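Local coordinates for protein CaaX farnesyltransferase beta subunit Ram1 (Aspergillus fumigatus, PDB 4L9P) that probably binds the CaaX peptide as the zinc-dependent beta subunit of the heterodimer that transfers a farnesyl group from farnesyl diphosphate to the cysteine fourth from the C-terminus, at residues B[294-299]-B[334-339]. Numbering follows the deposited sequence.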
loop_
_atom_site.group_PDB
_atom_site.type_symbol
_atom_site.label_atom_id
_atom_site.label_comp_id
_atom_site.label_asym_id
_atom_site.label_seq_id
_atom_site.Cartn_x
_atom_site.Cartn_y
_atom_site.Cartn_z
ATOM N N ARG B 294 -15.179 3.860 -1.254
ATOM C CA ARG B 294 -15.067 5.075 -0.464
ATOM C C ARG B 294 -13.609 5.425 -0.118
ATOM O O ARG B 294 -13.366 6.513 0.467
ATOM C CB ARG B 294 -15.864 4.907 0.819
ATOM C CG ARG B 294 -17.404 4.819 0.563
ATOM C CD ARG B 294 -18.251 5.065 1.810
ATOM N NE ARG B 294 -17.802 4.225 2.886
ATOM C CZ ARG B 294 -18.280 3.010 3.196
ATOM N NH1 ARG B 294 -19.189 2.410 2.461
ATOM N NH2 ARG B 294 -17.781 2.372 4.255
ATOM N N CYS B 295 -12.644 4.544 -0.483
ATOM C CA CYS B 295 -11.196 4.862 -0.291
ATOM C C CYS B 295 -10.574 5.397 -1.567
ATOM O O CYS B 295 -9.415 5.778 -1.545
ATOM C CB CYS B 295 -10.437 3.602 0.160
ATOM S SG CYS B 295 -10.927 3.115 1.861
ATOM N N GLN B 296 -11.284 5.425 -2.707
ATOM C CA GLN B 296 -10.709 6.125 -3.843
ATOM C C GLN B 296 -10.622 7.638 -3.525
ATOM O O GLN B 296 -11.463 8.166 -2.758
ATOM C CB GLN B 296 -11.552 5.815 -5.129
ATOM C CG GLN B 296 -10.785 6.305 -6.397
ATOM C CD GLN B 296 -11.425 5.836 -7.687
ATOM O OE1 GLN B 296 -12.635 5.498 -7.766
ATOM N NE2 GLN B 296 -10.597 5.761 -8.727
ATOM N N THR B 297 -9.663 8.353 -4.121
ATOM C CA THR B 297 -9.554 9.762 -3.899
ATOM C C THR B 297 -9.750 10.533 -5.192
ATOM O O THR B 297 -9.796 9.958 -6.297
ATOM C CB THR B 297 -8.190 10.181 -3.319
ATOM O OG1 THR B 297 -7.191 10.297 -4.346
ATOM C CG2 THR B 297 -7.697 9.168 -2.281
ATOM N N TYR B 298 -9.828 11.847 -5.048
ATOM C CA TYR B 298 -9.970 12.730 -6.228
ATOM C C TYR B 298 -8.791 12.540 -7.219
ATOM O O TYR B 298 -8.928 12.955 -8.393
ATOM C CB TYR B 298 -10.102 14.220 -5.828
ATOM C CG TYR B 298 -8.778 14.746 -5.249
ATOM C CD1 TYR B 298 -8.448 14.552 -3.869
ATOM C CD2 TYR B 298 -7.837 15.413 -6.095
ATOM C CE1 TYR B 298 -7.235 14.964 -3.398
ATOM C CE2 TYR B 298 -6.627 15.871 -5.603
ATOM C CZ TYR B 298 -6.316 15.607 -4.258
ATOM O OH TYR B 298 -5.112 16.041 -3.728
ATOM N N GLU B 299 -7.630 12.042 -6.733
ATOM C CA GLU B 299 -6.522 11.854 -7.653
ATOM C C GLU B 299 -6.689 10.613 -8.532
ATOM O O GLU B 299 -5.993 10.512 -9.558
ATOM C CB GLU B 299 -5.216 11.609 -6.885
ATOM C CG GLU B 299 -4.726 12.810 -6.105
ATOM C CD GLU B 299 -3.289 12.496 -5.649
ATOM O OE1 GLU B 299 -2.371 12.567 -6.495
ATOM O OE2 GLU B 299 -3.071 12.180 -4.446
ATOM N N ARG B 334 -16.958 -1.395 -11.474
ATOM C CA ARG B 334 -18.166 -1.067 -10.751
ATOM C C ARG B 334 -17.814 -0.200 -9.552
ATOM O O ARG B 334 -18.557 0.766 -9.250
ATOM C CB ARG B 334 -18.831 -2.327 -10.274
ATOM C CG ARG B 334 -20.061 -2.005 -9.385
ATOM C CD ARG B 334 -20.973 -3.194 -9.142
ATOM N NE ARG B 334 -22.068 -2.780 -8.245
ATOM C CZ ARG B 334 -22.970 -3.610 -7.733
ATOM N NH1 ARG B 334 -22.899 -4.900 -8.034
ATOM N NH2 ARG B 334 -23.928 -3.160 -6.902
ATOM N N TYR B 335 -16.713 -0.512 -8.840
ATOM C CA TYR B 335 -16.447 0.150 -7.552
ATOM C C TYR B 335 -15.363 1.233 -7.642
ATOM O O TYR B 335 -15.228 2.023 -6.705
ATOM C CB TYR B 335 -16.105 -0.908 -6.468
ATOM C CG TYR B 335 -17.321 -1.757 -6.162
ATOM C CD1 TYR B 335 -18.382 -1.262 -5.393
ATOM C CD2 TYR B 335 -17.440 -3.043 -6.707
ATOM C CE1 TYR B 335 -19.527 -2.035 -5.185
ATOM C CE2 TYR B 335 -18.566 -3.848 -6.486
ATOM C CZ TYR B 335 -19.592 -3.318 -5.725
ATOM O OH TYR B 335 -20.716 -4.080 -5.494
ATOM N N MET B 336 -14.584 1.260 -8.718
ATOM C CA MET B 336 -13.594 2.301 -8.900
ATOM C C MET B 336 -13.850 3.027 -10.195
ATOM O O MET B 336 -14.296 2.427 -11.188
ATOM C CB MET B 336 -12.173 1.674 -8.992
ATOM C CG MET B 336 -11.801 0.943 -7.697
ATOM S SD MET B 336 -11.535 2.209 -6.359
ATOM C CE MET B 336 -11.500 1.112 -4.947
ATOM N N ASN B 337 -13.541 4.323 -10.193
ATOM C CA ASN B 337 -13.535 5.110 -11.420
ATOM C C ASN B 337 -12.208 4.782 -12.139
ATOM O O ASN B 337 -11.153 5.281 -11.745
ATOM C CB ASN B 337 -13.629 6.610 -11.100
ATOM C CG ASN B 337 -13.735 7.435 -12.365
ATOM O OD1 ASN B 337 -13.615 6.897 -13.437
ATOM N ND2 ASN B 337 -13.970 8.737 -12.241
ATOM N N ILE B 338 -12.240 3.939 -13.170
ATOM C CA ILE B 338 -11.020 3.562 -13.859
ATOM C C ILE B 338 -10.429 4.751 -14.630
ATOM O O ILE B 338 -9.206 4.833 -14.791
ATOM C CB ILE B 338 -11.225 2.263 -14.720
ATOM C CG1 ILE B 338 -11.464 1.088 -13.761
ATOM C CG2 ILE B 338 -9.990 1.971 -15.550
ATOM C CD1 ILE B 338 -11.849 -0.223 -14.404
ATOM N N ALA B 339 -11.268 5.703 -15.049
ATOM C CA ALA B 339 -10.765 6.881 -15.772
ATOM C C ALA B 339 -9.801 7.753 -15.022
ATOM O O ALA B 339 -8.983 8.449 -15.636
ATOM C CB ALA B 339 -11.975 7.775 -16.201
#
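Gln-296 and Met-336 bring the two backbones nearest, with CA atoms 7.0 Å apart: 294-299 follows helix 288-293, while 334-339 finishes helix 328-335, leaves helical geometry at Met-336 and enters helix 338-346 through the N-cap residue Asn-337. The backbones share no hydrogen bond; the Gln-296 side chain spans the gap. Because CG lies opposite the backbone N (chi1 -168°) and the chain stays extended beyond it, the terminal amide reaches the linker and grips both polar backbone atoms of Asn-337. Asn-337 N donates to Gln-296 OE1 at 2.8 Å, almost straight (172°), meeting a lone pair of OE1 in the plane of the Gln-296 side-chain carbonyl. Gln-296 NE2 donates to Asn-337 O at 3.1 Å, lying 30° off the plane of the Asn-337 carbonyl. The paired bonds fix the rotation of the amide. Each end of this buried group is held twice, since NE2 also bonds Gly-300 O and OE1 also accepts from Lys-230 NZ of the alpha subunit. Alongside, the bent Met-336 chain runs past Gln-296 in the opposite direction, its SD 3.8 Å from Gln-296 CB. Asn-337 OD1 turns to its own helix, making a weak capping bond to Ala-339 N. The arrangement is a side-chain amide clasping the backbone of an N-cap residue, here tying an interhelical loop to a helix-helix linker of the alpha-alpha toroid, beside the alpha subunit.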